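Local coordinates for Mypaa.01249.c (Mycobacterium paratuberculosis, PDB 3RD5), which is uncharacterised but, as a member of the short-chain dehydrogenase/reductase family, probably works as an oxidoreductase, at residues 247-252 and 257-262; 135-140 and 233-238; 150-155 and 282-287; 113-118 and 163-168; 65-70 and 78-83. All coordinates share one frame; numbering follows the deposited sequence. Where two conformers were deposited one is given.

Interaction 1 of 5, residues 247-252 and 257-262; sequences SFVGPR and GRTQPV
Phe248 meets Val262 through both backbone and side chain. Its O accepts a nearly straight hydrogen bond from Val262 N (2.8 Å). Its CG lies anti to the backbone N (chi1 -175°). The ring thus stands beside Val262, whose CG2 comes within 3.8 Å of Phe248 CD2. This is an off-centre CH-pi contact, with the methyl 29° off the ring normal. Water 1 closes the same end: it accepts from Phe248 N and donates to Val262 O. Val249 pairs with Pro261 without hydrogen bonds between them. Its CG1 is pressed against Thr259 CG2 at 3.4 Å, tighter than normal van der Waals contact. Thr259 OG1 turns to Gln234 on helix 226-240, which lies under this face. Gly250 and Gln260 form the hydrogen-bonded pair of the beta hairpin that closes one edge of the Rossmann-type sheet. Gly250 N reaches Gln260 O (3.0 Å), and Gln260 N returns to Gly250 O (3.1 Å). The parallel order of the sheet breaks here, because strand 259-261 runs antiparallel to strand 248-251. Pro251 pairs with Thr259, and its CB rests on Gly257 O at 3.5 Å. Arg252 N donates a weak, bent hydrogen bond to Arg258 O (2.8 Å). The extended Arg252 chain crosses the Gln260 amide at a slant, touching it with its methylenes; Arg252 CG is 3.6 Å from Gln260 OE1.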
# COMPACT_ATOMS: atom_id res chain seq x y z
N SER A 247 12.64 4.03 2.59
CA SER A 247 13.20 3.36 1.43
C SER A 247 12.08 3.00 0.47
O SER A 247 10.98 2.68 0.91
CB SER A 247 13.91 2.08 1.82
OG SER A 247 15.05 2.30 2.62
N PHE A 248 12.37 3.02 -0.82
CA PHE A 248 11.47 2.61 -1.89
C PHE A 248 12.18 1.49 -2.67
O PHE A 248 13.32 1.73 -3.11
CB PHE A 248 11.27 3.81 -2.82
CG PHE A 248 10.26 3.63 -3.94
CD1 PHE A 248 9.19 2.77 -3.86
CD2 PHE A 248 10.40 4.41 -5.09
CE1 PHE A 248 8.20 2.70 -4.88
CE2 PHE A 248 9.43 4.35 -6.10
CZ PHE A 248 8.35 3.50 -6.01
N VAL A 249 11.55 0.31 -2.77
CA VAL A 249 12.14 -0.91 -3.31
C VAL A 249 11.46 -1.23 -4.64
O VAL A 249 10.24 -1.17 -4.78
CB VAL A 249 11.89 -2.12 -2.32
CG1 VAL A 249 12.28 -3.50 -2.94
CG2 VAL A 249 12.70 -1.82 -0.99
N GLY A 250 12.25 -1.66 -5.63
CA GLY A 250 11.69 -2.13 -6.88
C GLY A 250 12.78 -2.65 -7.80
O GLY A 250 13.92 -2.79 -7.41
N PRO A 251 12.40 -2.92 -9.06
CA PRO A 251 13.39 -3.47 -10.01
C PRO A 251 14.38 -2.38 -10.41
O PRO A 251 14.03 -1.21 -10.58
CB PRO A 251 12.52 -3.89 -11.19
CG PRO A 251 11.13 -4.02 -10.64
CD PRO A 251 11.04 -2.93 -9.62
N ARG A 252 15.63 -2.79 -10.57
CA ARG A 252 16.74 -1.85 -10.84
C ARG A 252 16.45 -0.90 -12.00
O ARG A 252 16.78 0.29 -11.91
CB ARG A 252 18.04 -2.62 -11.10
CG ARG A 252 19.22 -1.75 -11.51
CD ARG A 252 20.50 -2.54 -11.56
NE ARG A 252 21.59 -1.71 -12.05
CZ ARG A 252 22.72 -2.21 -12.55
NH1 ARG A 252 22.91 -3.52 -12.62
NH2 ARG A 252 23.66 -1.38 -13.02
N GLY A 257 14.49 -5.91 -13.76
CA GLY A 257 15.75 -5.83 -13.07
C GLY A 257 15.73 -6.37 -11.66
O GLY A 257 14.67 -6.62 -11.09
N ARG A 258 16.92 -6.50 -11.07
CA ARG A 258 17.07 -7.01 -9.70
C ARG A 258 16.41 -6.11 -8.68
O ARG A 258 16.39 -4.88 -8.84
CB ARG A 258 18.55 -7.15 -9.34
CG ARG A 258 19.38 -5.90 -9.32
CD ARG A 258 20.87 -6.28 -9.07
NE ARG A 258 21.05 -6.98 -7.79
CZ ARG A 258 22.02 -7.86 -7.53
NH1 ARG A 258 22.90 -8.20 -8.46
NH2 ARG A 258 22.10 -8.43 -6.33
N THR A 259 15.93 -6.70 -7.60
CA THR A 259 15.26 -5.95 -6.51
C THR A 259 16.27 -5.23 -5.64
O THR A 259 17.27 -5.80 -5.17
CB THR A 259 14.42 -6.92 -5.68
OG1 THR A 259 13.44 -7.53 -6.50
CG2 THR A 259 13.76 -6.19 -4.51
N GLN A 260 16.06 -3.94 -5.47
CA GLN A 260 16.97 -3.08 -4.71
C GLN A 260 16.25 -1.78 -4.34
O GLN A 260 15.19 -1.46 -4.88
CB GLN A 260 18.24 -2.76 -5.52
CG GLN A 260 17.92 -2.10 -6.88
CD GLN A 260 19.09 -1.55 -7.61
OE1 GLN A 260 19.90 -2.28 -8.02
NE2 GLN A 260 19.12 -0.23 -7.81
N PRO A 261 16.82 -0.99 -3.43
CA PRO A 261 16.35 0.38 -3.28
C PRO A 261 16.50 1.15 -4.60
O PRO A 261 17.52 1.03 -5.28
CB PRO A 261 17.29 0.94 -2.20
CG PRO A 261 17.67 -0.28 -1.41
CD PRO A 261 17.94 -1.27 -2.50
N VAL A 262 15.46 1.93 -4.92
CA VAL A 262 15.40 2.67 -6.17
C VAL A 262 15.03 4.14 -5.91
O VAL A 262 14.69 4.50 -4.79
CB VAL A 262 14.40 2.04 -7.15
CG1 VAL A 262 14.88 0.65 -7.58
CG2 VAL A 262 12.98 2.00 -6.56
O HOH W 1 14.94 4.12 -1.82

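Interaction 2 of 5, residues 135-140 and 233-238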
# COMPACT_ATOMS: atom_id res chain seq x y z
N VAL A 135 4.28 -0.99 4.75
CA VAL A 135 4.78 -1.04 3.36
C VAL A 135 3.64 -0.61 2.47
O VAL A 135 2.59 -1.28 2.46
CB VAL A 135 5.23 -2.45 2.95
CG1 VAL A 135 5.72 -2.47 1.50
CG2 VAL A 135 6.35 -2.95 3.89
N THR A 136 3.84 0.46 1.68
CA THR A 136 2.81 0.93 0.72
C THR A 136 3.27 0.67 -0.69
O THR A 136 4.41 1.04 -1.03
CB THR A 136 2.51 2.42 1.00
OG1 THR A 136 2.04 2.57 2.35
CG2 THR A 136 1.39 2.92 0.07
N VAL A 137 2.42 0.06 -1.49
CA VAL A 137 2.76 -0.29 -2.86
C VAL A 137 2.41 0.88 -3.78
O VAL A 137 1.26 1.33 -3.80
CB VAL A 137 2.13 -1.64 -3.30
CG1 VAL A 137 2.67 -2.04 -4.68
CG2 VAL A 137 2.44 -2.75 -2.25
N SER A 138 3.40 1.36 -4.56
CA SER A 138 3.24 2.41 -5.55
C SER A 138 3.48 1.87 -6.96
O SER A 138 3.19 0.69 -7.24
CB SER A 138 4.13 3.57 -5.14
OG SER A 138 3.98 4.71 -6.01
N SER A 139 3.95 2.70 -7.88
CA SER A 139 4.09 2.35 -9.27
C SER A 139 5.03 3.30 -9.98
O SER A 139 5.11 4.48 -9.58
CB SER A 139 2.72 2.47 -9.95
OG SER A 139 2.78 2.33 -11.37
N MET A 140 5.65 2.86 -11.07
CA MET A 140 6.32 3.76 -12.01
C MET A 140 5.40 4.87 -12.51
O MET A 140 5.88 5.95 -12.92
CB MET A 140 6.87 2.98 -13.20
CG MET A 140 8.06 2.12 -12.90
SD MET A 140 9.54 2.93 -12.46
CE MET A 140 9.96 3.64 -14.05
N ARG A 233 7.59 -9.98 -5.42
CA ARG A 233 8.97 -10.01 -4.95
C ARG A 233 9.40 -8.69 -4.33
O ARG A 233 10.09 -8.62 -3.33
CB ARG A 233 9.89 -10.37 -6.11
CG ARG A 233 11.38 -10.45 -5.77
CD ARG A 233 12.25 -10.58 -7.03
NE ARG A 233 11.96 -11.81 -7.73
CZ ARG A 233 12.40 -12.07 -8.96
NH1 ARG A 233 13.08 -11.15 -9.62
NH2 ARG A 233 12.10 -13.23 -9.53
N GLN A 234 8.98 -7.61 -5.00
CA GLN A 234 9.40 -6.27 -4.60
C GLN A 234 8.82 -5.94 -3.22
O GLN A 234 9.53 -5.46 -2.31
CB GLN A 234 8.99 -5.25 -5.66
CG GLN A 234 9.20 -5.65 -7.13
CD GLN A 234 10.57 -6.15 -7.48
OE1 GLN A 234 11.58 -5.62 -6.97
NE2 GLN A 234 10.63 -7.15 -8.40
N THR A 235 7.53 -6.18 -3.06
CA THR A 235 6.86 -5.98 -1.77
C THR A 235 7.47 -6.85 -0.67
O THR A 235 7.67 -6.40 0.45
CB THR A 235 5.38 -6.28 -1.88
OG1 THR A 235 4.79 -5.49 -2.91
CG2 THR A 235 4.65 -6.00 -0.57
N LEU A 236 7.75 -8.11 -1.01
CA LEU A 236 8.28 -9.06 -0.04
C LEU A 236 9.66 -8.65 0.49
O LEU A 236 9.98 -8.85 1.66
CB LEU A 236 8.29 -10.47 -0.66
CG LEU A 236 6.90 -11.11 -0.87
CD1 LEU A 236 6.97 -12.35 -1.81
CD2 LEU A 236 6.25 -11.46 0.48
N TYR A 237 10.48 -8.06 -0.39
CA TYR A 237 11.76 -7.50 0.02
C TYR A 237 11.56 -6.32 0.99
O TYR A 237 12.13 -6.28 2.08
CB TYR A 237 12.54 -7.07 -1.23
CG TYR A 237 13.94 -6.56 -1.02
CD1 TYR A 237 14.16 -5.25 -0.66
CD2 TYR A 237 15.03 -7.35 -1.30
CE1 TYR A 237 15.46 -4.71 -0.59
CE2 TYR A 237 16.32 -6.82 -1.22
CZ TYR A 237 16.50 -5.51 -0.87
OH TYR A 237 17.79 -5.00 -0.81
N ALA A 238 10.66 -5.40 0.65
CA ALA A 238 10.35 -4.28 1.55
C ALA A 238 9.77 -4.73 2.89
O ALA A 238 10.06 -4.14 3.93
CB ALA A 238 9.39 -3.29 0.87
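Val135 points from its strand toward the helix, and Ala238 points back. Val135 CG1 lies anti to the backbone N (chi1 179°), which brings it to 3.8 Å from Ala238 CB. The other methyl, Val135 CG2, rests against the backbone of Ala238, 3.9 Å from Ala238 O. One helical turn earlier, Thr235 meets both valines. Its CG2 is 4.2 Å from Val135 CG1, while its OG1 is 3.7 Å from Val137 CG2. The Val137 and Thr235 side chains cross at about a right angle. No hydrogen bond spans the contact. It is van der Waals packing, mostly of methyls, with the Thr235 hydroxyl oxygen lying against Val137 CG2, and all four residues are buried. Helix 27-38 lies on the neighbouring side, where Thr235 also touches Thr32. On the other side of the strand, Thr136 faces helix 161-185. The strand and helix segments run at 161° with axes 9.1 Å apart. A helix lying nearly antiparallel to a central parallel strand, with a second helix on the opposite sheet face, is the layered alpha/beta/alpha packing of the Rossmann fold.

Interaction 3 of 5, residues 150-155 and 282-287; sequences EDLNWR and EQLTKT
Leu284 overlaps Leu152 through one methyl on each side. Leu284 CD1 lies 3.7 Å from Leu152 CD2, and the two side chains meet at a slant. Leu152 has CG anti to its backbone N (chi1 -167°), which carries the branched end toward helix 271-285. The same Leu284 CD1 also approaches Asn153, 4.2 Å from ND2. The Asn153 amide has its polar anchor at OD1, which accepts from Glu109 N. Leu284 further leans on Phe108. The loop side is a type I turn from Asp151 to Trp154. Trp154 N bonds to Asp151 O at 3.2 Å, and Asp151 OD1 takes the N-H of Arg155 at 2.8 Å on its syn side. Leu152 O is held by Gln167 NE2 of helix 161-185. The contact therefore joins the loop after strand 133-137 to the last turn of helix 271-285. With no hydrogen bond or salt bridge across it, the touch rests on dispersion between a few carbons and gives little directional control. The directional bonds of the loop include those of its own turn and those to Glu109 and Gln167.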
# COMPACT_ATOMS: atom_id res chain seq x y z
N GLU A 150 -6.14 21.66 -4.46
CA GLU A 150 -7.42 22.38 -4.56
C GLU A 150 -8.53 21.50 -5.10
O GLU A 150 -9.71 21.77 -4.82
CB GLU A 150 -7.25 23.60 -5.49
CG GLU A 150 -6.29 24.67 -4.95
CD GLU A 150 -4.78 24.28 -4.95
OE1 GLU A 150 -4.32 23.42 -5.79
OE2 GLU A 150 -4.03 24.84 -4.08
N ASP A 151 -8.18 20.44 -5.83
CA ASP A 151 -9.20 19.62 -6.49
C ASP A 151 -8.67 18.18 -6.60
O ASP A 151 -8.57 17.58 -7.69
CB ASP A 151 -9.62 20.18 -7.85
CG ASP A 151 -10.82 19.48 -8.43
OD1 ASP A 151 -11.54 18.77 -7.69
OD2 ASP A 151 -11.02 19.68 -9.65
N LEU A 152 -8.36 17.60 -5.46
CA LEU A 152 -7.80 16.24 -5.38
C LEU A 152 -8.74 15.21 -6.01
O LEU A 152 -8.27 14.22 -6.59
CB LEU A 152 -7.52 15.88 -3.93
CG LEU A 152 -6.65 14.64 -3.72
CD1 LEU A 152 -5.16 14.90 -3.96
CD2 LEU A 152 -6.89 14.08 -2.27
N ASN A 153 -10.05 15.44 -5.87
CA ASN A 153 -11.06 14.49 -6.30
C ASN A 153 -11.63 14.75 -7.70
O ASN A 153 -12.64 14.15 -8.08
CB ASN A 153 -12.17 14.40 -5.24
CG ASN A 153 -11.70 13.69 -3.99
OD1 ASN A 153 -11.27 12.55 -4.05
ND2 ASN A 153 -11.71 14.39 -2.83
N TRP A 154 -10.94 15.56 -8.49
CA TRP A 154 -11.25 15.71 -9.94
C TRP A 154 -12.71 16.16 -10.13
O TRP A 154 -13.39 15.69 -11.05
CB TRP A 154 -10.97 14.40 -10.69
CG TRP A 154 -9.53 13.92 -10.68
CD1 TRP A 154 -8.90 13.22 -9.68
CD2 TRP A 154 -8.58 14.07 -11.74
NE1 TRP A 154 -7.62 12.94 -10.06
CE2 TRP A 154 -7.39 13.46 -11.31
CE3 TRP A 154 -8.62 14.67 -13.01
CZ2 TRP A 154 -6.24 13.41 -12.09
CZ3 TRP A 154 -7.47 14.63 -13.80
CH2 TRP A 154 -6.30 14.01 -13.33
N ARG A 155 -13.16 17.08 -9.30
CA ARG A 155 -14.55 17.57 -9.38
C ARG A 155 -14.76 18.64 -10.44
O ARG A 155 -15.88 18.78 -10.99
CB ARG A 155 -14.96 18.12 -8.02
CG ARG A 155 -16.43 18.51 -7.93
CD ARG A 155 -17.34 17.34 -8.09
NE ARG A 155 -18.71 17.82 -8.25
CZ ARG A 155 -19.26 18.18 -9.42
NH1 ARG A 155 -18.56 18.09 -10.57
NH2 ARG A 155 -20.52 18.62 -9.43
N GLU A 282 -6.01 14.15 6.30
CA GLU A 282 -6.63 14.11 7.61
C GLU A 282 -8.03 14.74 7.53
O GLU A 282 -8.99 14.22 8.10
CB GLU A 282 -5.78 14.85 8.69
CG GLU A 282 -4.50 14.14 9.08
CD GLU A 282 -3.89 14.59 10.39
OE1 GLU A 282 -4.34 15.64 10.93
OE2 GLU A 282 -2.97 13.92 10.89
N GLN A 283 -8.15 15.86 6.84
CA GLN A 283 -9.45 16.53 6.74
C GLN A 283 -10.46 15.68 5.97
O GLN A 283 -11.60 15.59 6.37
CB GLN A 283 -9.32 17.91 6.11
CG GLN A 283 -8.50 18.85 6.94
CD GLN A 283 -8.12 20.08 6.17
OE1 GLN A 283 -8.65 20.35 5.09
NE2 GLN A 283 -7.16 20.82 6.70
N LEU A 284 -10.05 15.05 4.87
CA LEU A 284 -10.96 14.27 4.08
C LEU A 284 -11.41 13.00 4.79
O LEU A 284 -12.57 12.54 4.63
CB LEU A 284 -10.32 13.92 2.73
CG LEU A 284 -10.14 15.06 1.72
CD1 LEU A 284 -9.28 14.59 0.54
CD2 LEU A 284 -11.54 15.54 1.21
N THR A 285 -10.49 12.37 5.52
CA THR A 285 -10.76 11.04 6.11
C THR A 285 -11.25 11.09 7.57
O THR A 285 -11.70 10.06 8.07
CB THR A 285 -9.57 10.09 6.04
OG1 THR A 285 -8.48 10.59 6.84
CG2 THR A 285 -9.12 9.87 4.58
N LYS A 286 -11.15 12.25 8.21
CA LYS A 286 -11.43 12.39 9.65
C LYS A 286 -10.65 11.38 10.47
O LYS A 286 -11.15 10.80 11.44
CB LYS A 286 -12.95 12.35 9.90
CG LYS A 286 -13.72 13.47 9.12
CD LYS A 286 -13.05 14.82 9.33
CE LYS A 286 -13.71 15.99 8.59
NZ LYS A 286 -12.68 17.08 8.45
N THR A 287 -9.39 11.18 10.07
CA THR A 287 -8.40 10.42 10.86
C THR A 287 -7.16 11.30 10.99
O THR A 287 -6.95 12.24 10.22
CB THR A 287 -8.01 9.04 10.25
OG1 THR A 287 -7.25 9.24 9.05
CG2 THR A 287 -9.25 8.21 9.99

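Interaction 4 of 5, residues 113-118 and 163-168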
# COMPACT_ATOMS: atom_id res chain seq x y z
N GLY A 113 -9.25 7.75 -3.84
CA GLY A 113 -10.01 7.28 -2.68
C GLY A 113 -9.62 5.89 -2.22
O GLY A 113 -9.51 5.63 -1.01
N THR A 114 -9.45 4.98 -3.15
CA THR A 114 -9.10 3.59 -2.85
C THR A 114 -7.62 3.48 -2.51
O THR A 114 -7.23 2.93 -1.48
CB THR A 114 -9.38 2.67 -4.06
OG1 THR A 114 -10.76 2.76 -4.44
CG2 THR A 114 -9.01 1.20 -3.75
N ASN A 115 -6.76 3.99 -3.39
CA ASN A 115 -5.34 3.67 -3.36
C ASN A 115 -4.63 4.46 -2.28
O ASN A 115 -3.68 3.96 -1.67
CB ASN A 115 -4.73 4.01 -4.71
CG ASN A 115 -5.27 3.19 -5.87
OD1 ASN A 115 -6.01 2.21 -5.67
ND2 ASN A 115 -4.91 3.57 -7.10
N HIS A 116 -5.06 5.70 -2.06
CA HIS A 116 -4.46 6.55 -1.04
C HIS A 116 -5.35 6.77 0.19
O HIS A 116 -4.95 6.45 1.32
CB HIS A 116 -4.02 7.91 -1.65
CG HIS A 116 -3.57 8.89 -0.63
ND1 HIS A 116 -2.45 8.71 0.15
CD2 HIS A 116 -4.12 10.07 -0.24
CE1 HIS A 116 -2.34 9.73 1.00
NE2 HIS A 116 -3.34 10.58 0.78
N LEU A 117 -6.52 7.38 0.02
CA LEU A 117 -7.27 7.82 1.21
C LEU A 117 -7.73 6.71 2.11
O LEU A 117 -7.64 6.81 3.34
CB LEU A 117 -8.45 8.76 0.84
CG LEU A 117 -8.03 10.07 0.16
CD1 LEU A 117 -9.23 10.79 -0.54
CD2 LEU A 117 -7.33 11.06 1.14
N GLY A 118 -8.17 5.60 1.52
CA GLY A 118 -8.61 4.48 2.37
C GLY A 118 -7.42 3.87 3.15
O GLY A 118 -7.56 3.51 4.30
N LEU A 163 -3.73 9.71 -15.50
CA LEU A 163 -3.20 10.74 -14.60
C LEU A 163 -3.86 10.68 -13.20
O LEU A 163 -3.24 11.06 -12.20
CB LEU A 163 -3.19 12.16 -15.20
CG LEU A 163 -2.18 12.39 -16.32
CD1 LEU A 163 -2.45 13.77 -16.99
CD2 LEU A 163 -0.73 12.31 -15.80
N ALA A 164 -5.09 10.19 -13.12
CA ALA A 164 -5.72 9.94 -11.82
C ALA A 164 -5.02 8.78 -11.09
O ALA A 164 -4.78 8.85 -9.87
CB ALA A 164 -7.25 9.70 -11.97
N TYR A 165 -4.66 7.72 -11.83
CA TYR A 165 -3.78 6.67 -11.28
C TYR A 165 -2.48 7.29 -10.76
O TYR A 165 -2.06 7.07 -9.62
CB TYR A 165 -3.50 5.58 -12.31
CG TYR A 165 -2.80 4.37 -11.71
CD1 TYR A 165 -3.36 3.66 -10.63
CD2 TYR A 165 -1.56 3.96 -12.16
CE1 TYR A 165 -2.72 2.57 -10.08
CE2 TYR A 165 -0.93 2.89 -11.62
CZ TYR A 165 -1.51 2.18 -10.59
OH TYR A 165 -0.81 1.11 -10.03
N SER A 166 -1.83 8.07 -11.60
CA SER A 166 -0.54 8.66 -11.27
C SER A 166 -0.62 9.55 -10.05
O SER A 166 0.29 9.54 -9.18
CB SER A 166 0.01 9.45 -12.45
OG SER A 166 0.30 8.61 -13.57
N GLN A 167 -1.70 10.34 -9.90
CA GLN A 167 -1.84 11.17 -8.71
C GLN A 167 -1.85 10.28 -7.47
O GLN A 167 -1.22 10.60 -6.45
CB GLN A 167 -3.11 12.06 -8.74
CG GLN A 167 -3.18 13.02 -7.56
CD GLN A 167 -4.46 13.84 -7.45
OE1 GLN A 167 -4.38 15.08 -7.31
NE2 GLN A 167 -5.61 13.18 -7.35
N SER A 168 -2.60 9.18 -7.54
CA SER A 168 -2.71 8.28 -6.39
C SER A 168 -1.40 7.59 -6.03
O SER A 168 -1.11 7.38 -4.85
CB SER A 168 -3.86 7.26 -6.60
OG SER A 168 -3.52 6.18 -7.44
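Asn115 has CG anti to its carbonyl carbon (chi1 -64°), and Ser168 has OG between its backbone N and carbonyl carbon (chi1 79°). These torsions bring Asn115 ND2 and Ser168 OG to 3.0 Å. The bond is nearly straight, and OG lies close to the amide plane. Tyr165, Ser168 and Lys169 belong to a YxxxK sequence, the hallmark pattern of the SDR family. Tyr165 and Lys169 fill the positions of its tyrosine and lysine, and Asn115 probably corresponds to the conserved asparagine of the family. Ser168 OG works in both directions. It accepts from Asn115 and donates to Tyr165 O (2.8 Å), tying the amide to the helix backbone one turn back. Asn115 ND2 also bonds to Ile96 O, so two acceptors hold the amide. Helix 113-118 widens here into a pi-type turn, with Gly118 N bonded to Gly113 O at 2.9 Å. Asn115 O is taken by Asn172 ND2 of the partner helix. The two helix segments run nearly parallel, 20° apart, with axes 9.5 Å from each other. His116 begins toward Ser168, its CB 4.4 Å from Ser168 O. The imidazole then turns away, and its NE2 is hydrogen-bonded with Ser281 OG. The Asn115 amide stands almost perpendicular to the Tyr165 ring, with ND2 3.8 Å from Tyr165 CE1.

Interaction 5 of 5, residues 65-70 and 78-83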
# COMPACT_ATOMS: atom_id res chain seq x y z
N GLU A 65 -6.03 -15.80 6.61
CA GLU A 65 -7.41 -15.51 7.01
C GLU A 65 -7.97 -14.40 6.14
O GLU A 65 -7.25 -13.49 5.83
CB GLU A 65 -7.50 -15.07 8.49
CG GLU A 65 -8.94 -14.77 8.95
CD GLU A 65 -9.05 -14.09 10.31
OE1 GLU A 65 -8.02 -13.86 10.99
OE2 GLU A 65 -10.22 -13.80 10.68
N VAL A 66 -9.23 -14.50 5.76
CA VAL A 66 -9.90 -13.45 4.97
C VAL A 66 -10.90 -12.69 5.84
O VAL A 66 -11.75 -13.29 6.53
CB VAL A 66 -10.59 -14.10 3.79
CG1 VAL A 66 -11.45 -13.10 3.03
CG2 VAL A 66 -9.54 -14.69 2.86
N ARG A 67 -10.80 -11.35 5.79
CA ARG A 67 -11.75 -10.45 6.47
C ARG A 67 -12.24 -9.40 5.49
O ARG A 67 -11.54 -9.05 4.53
CB ARG A 67 -11.12 -9.77 7.67
CG ARG A 67 -10.64 -10.69 8.76
CD ARG A 67 -10.23 -9.95 9.99
NE ARG A 67 -9.57 -10.87 10.93
CZ ARG A 67 -8.91 -10.50 12.02
NH1 ARG A 67 -8.87 -9.24 12.40
NH2 ARG A 67 -8.28 -11.43 12.74
N GLU A 68 -13.41 -8.87 5.76
CA GLU A 68 -14.02 -7.86 4.89
C GLU A 68 -13.46 -6.48 5.13
O GLU A 68 -13.36 -6.02 6.28
CB GLU A 68 -15.54 -7.79 5.12
CG GLU A 68 -16.29 -7.13 3.98
CD GLU A 68 -17.76 -6.99 4.25
OE1 GLU A 68 -18.34 -7.88 4.89
OE2 GLU A 68 -18.33 -5.96 3.80
N LEU A 69 -13.09 -5.83 4.03
CA LEU A 69 -12.65 -4.44 4.02
C LEU A 69 -13.05 -3.85 2.68
O LEU A 69 -12.64 -4.36 1.62
CB LEU A 69 -11.14 -4.33 4.21
CG LEU A 69 -10.50 -2.97 3.94
CD1 LEU A 69 -11.05 -1.98 4.97
CD2 LEU A 69 -8.97 -3.07 3.99
N ASP A 70 -13.77 -2.72 2.70
CA ASP A 70 -14.04 -1.93 1.52
C ASP A 70 -13.32 -0.59 1.64
O ASP A 70 -13.79 0.30 2.37
CB ASP A 70 -15.54 -1.70 1.36
CG ASP A 70 -15.91 -0.96 0.11
OD1 ASP A 70 -15.01 -0.58 -0.67
OD2 ASP A 70 -17.16 -0.75 -0.12
N ARG A 78 -12.99 1.62 9.18
CA ARG A 78 -13.03 1.74 10.65
C ARG A 78 -13.43 0.43 11.32
O ARG A 78 -12.80 0.02 12.31
CB ARG A 78 -13.97 2.87 11.07
CG ARG A 78 -13.43 4.23 10.76
CD ARG A 78 -14.27 5.36 11.41
NE ARG A 78 -13.43 6.54 11.53
CZ ARG A 78 -12.63 6.79 12.57
NH1 ARG A 78 -12.59 6.01 13.65
NH2 ARG A 78 -11.91 7.89 12.53
N ARG A 79 -14.45 -0.22 10.80
CA ARG A 79 -14.92 -1.50 11.37
C ARG A 79 -13.81 -2.57 11.26
O ARG A 79 -13.54 -3.31 12.21
CB ARG A 79 -16.19 -1.93 10.64
CG ARG A 79 -17.45 -1.19 11.09
CD ARG A 79 -18.72 -1.89 10.57
NE ARG A 79 -18.72 -2.12 9.12
CZ ARG A 79 -19.10 -1.25 8.19
NH1 ARG A 79 -19.55 -0.03 8.52
NH2 ARG A 79 -19.06 -1.59 6.91
N PHE A 80 -13.15 -2.61 10.11
CA PHE A 80 -12.06 -3.57 9.91
C PHE A 80 -10.91 -3.30 10.87
O PHE A 80 -10.42 -4.19 11.56
CB PHE A 80 -11.56 -3.57 8.46
CG PHE A 80 -10.27 -4.33 8.32
CD1 PHE A 80 -10.29 -5.73 8.27
CD2 PHE A 80 -9.05 -3.70 8.32
CE1 PHE A 80 -9.10 -6.45 8.25
CE2 PHE A 80 -7.86 -4.43 8.31
CZ PHE A 80 -7.90 -5.81 8.26
N ALA A 81 -10.48 -2.05 10.96
CA ALA A 81 -9.37 -1.72 11.84
C ALA A 81 -9.65 -2.03 13.28
O ALA A 81 -8.76 -2.50 14.01
CB ALA A 81 -9.00 -0.22 11.68
N ASP A 82 -10.88 -1.76 13.73
CA ASP A 82 -11.22 -1.99 15.13
C ASP A 82 -11.17 -3.46 15.48
O ASP A 82 -10.98 -3.81 16.64
CB ASP A 82 -12.60 -1.41 15.41
CG ASP A 82 -12.60 0.12 15.52
OD1 ASP A 82 -11.52 0.75 15.64
OD2 ASP A 82 -13.72 0.68 15.49
N GLY A 83 -11.33 -4.33 14.48
CA GLY A 83 -11.20 -5.76 14.67
C GLY A 83 -9.81 -6.34 14.70
O GLY A 83 -9.66 -7.55 14.97
O HOH W 2 -10.63 -7.04 11.56
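The Phe80 ring takes Arg67 CB at its edge, in the ring plane, with CB 3.9 Å from Phe80 CE1. Obliquely to the same ring come Leu69 CD1 and Glu68 O, the latter 3.7 Å from Phe80 CD1. At the edge of the Arg67 guanidinium, in its plane, lie the Glu65 carboxylate carbon and water 2. This is a beta-alpha unit of the Rossmann fold: strand 63-68, at the edge of the sheet, leads into helix 74-82, which folds back over it. Phe80 has CG anti to the backbone N (chi1 168°), which directs the ring at the strand. Leu69 CD1 packs on Phe80 CB at 3.9 Å, and Ala46 and Leu122 also touch the Phe80 side chain. Arg67 grips Glu65 side-on. Arg67 NE donates to Glu65 OE2 at 3.0 Å, from above the carboxylate plane, and Arg67 NH2 to Glu65 OE1 at 3.0 Å on the syn side. This two-nitrogen grip, part of a salt bridge, limits rotation of the guanidinium. Past the strand, Asp70 forms a salt bridge with Arg48. Water 2 joins the two segments: it accepts from Arg67 NH1 (2.9 Å) and donates to Phe80 O (2.9 Å).

Interactions 1, 2 and 5 all reach the same sheet. Interactions 1 and 5 lie near its two edges, their centres 31 Å apart. Interaction 2 sits nearer the middle of the chain. It touches interaction 1 through helix 226-240, where Gln234 OE1 and Thr259 OG1 are 2.7 Å apart. Interaction 4 holds Tyr165 of the YxxxK pattern, with Lys169 just beyond its segment; this is probably the active-site region, as in other SDR enzymes. Interaction 2 reaches it where Ser139 OG lies 3.8 Å from Tyr165 CE2. Interaction 3 borders interaction 4 on the outer side, with Leu152 O 3.0 Å from Gln167 NE2. A weak bond from Arg78 NH2 to Lys286 O connects interaction 5 to interaction 3.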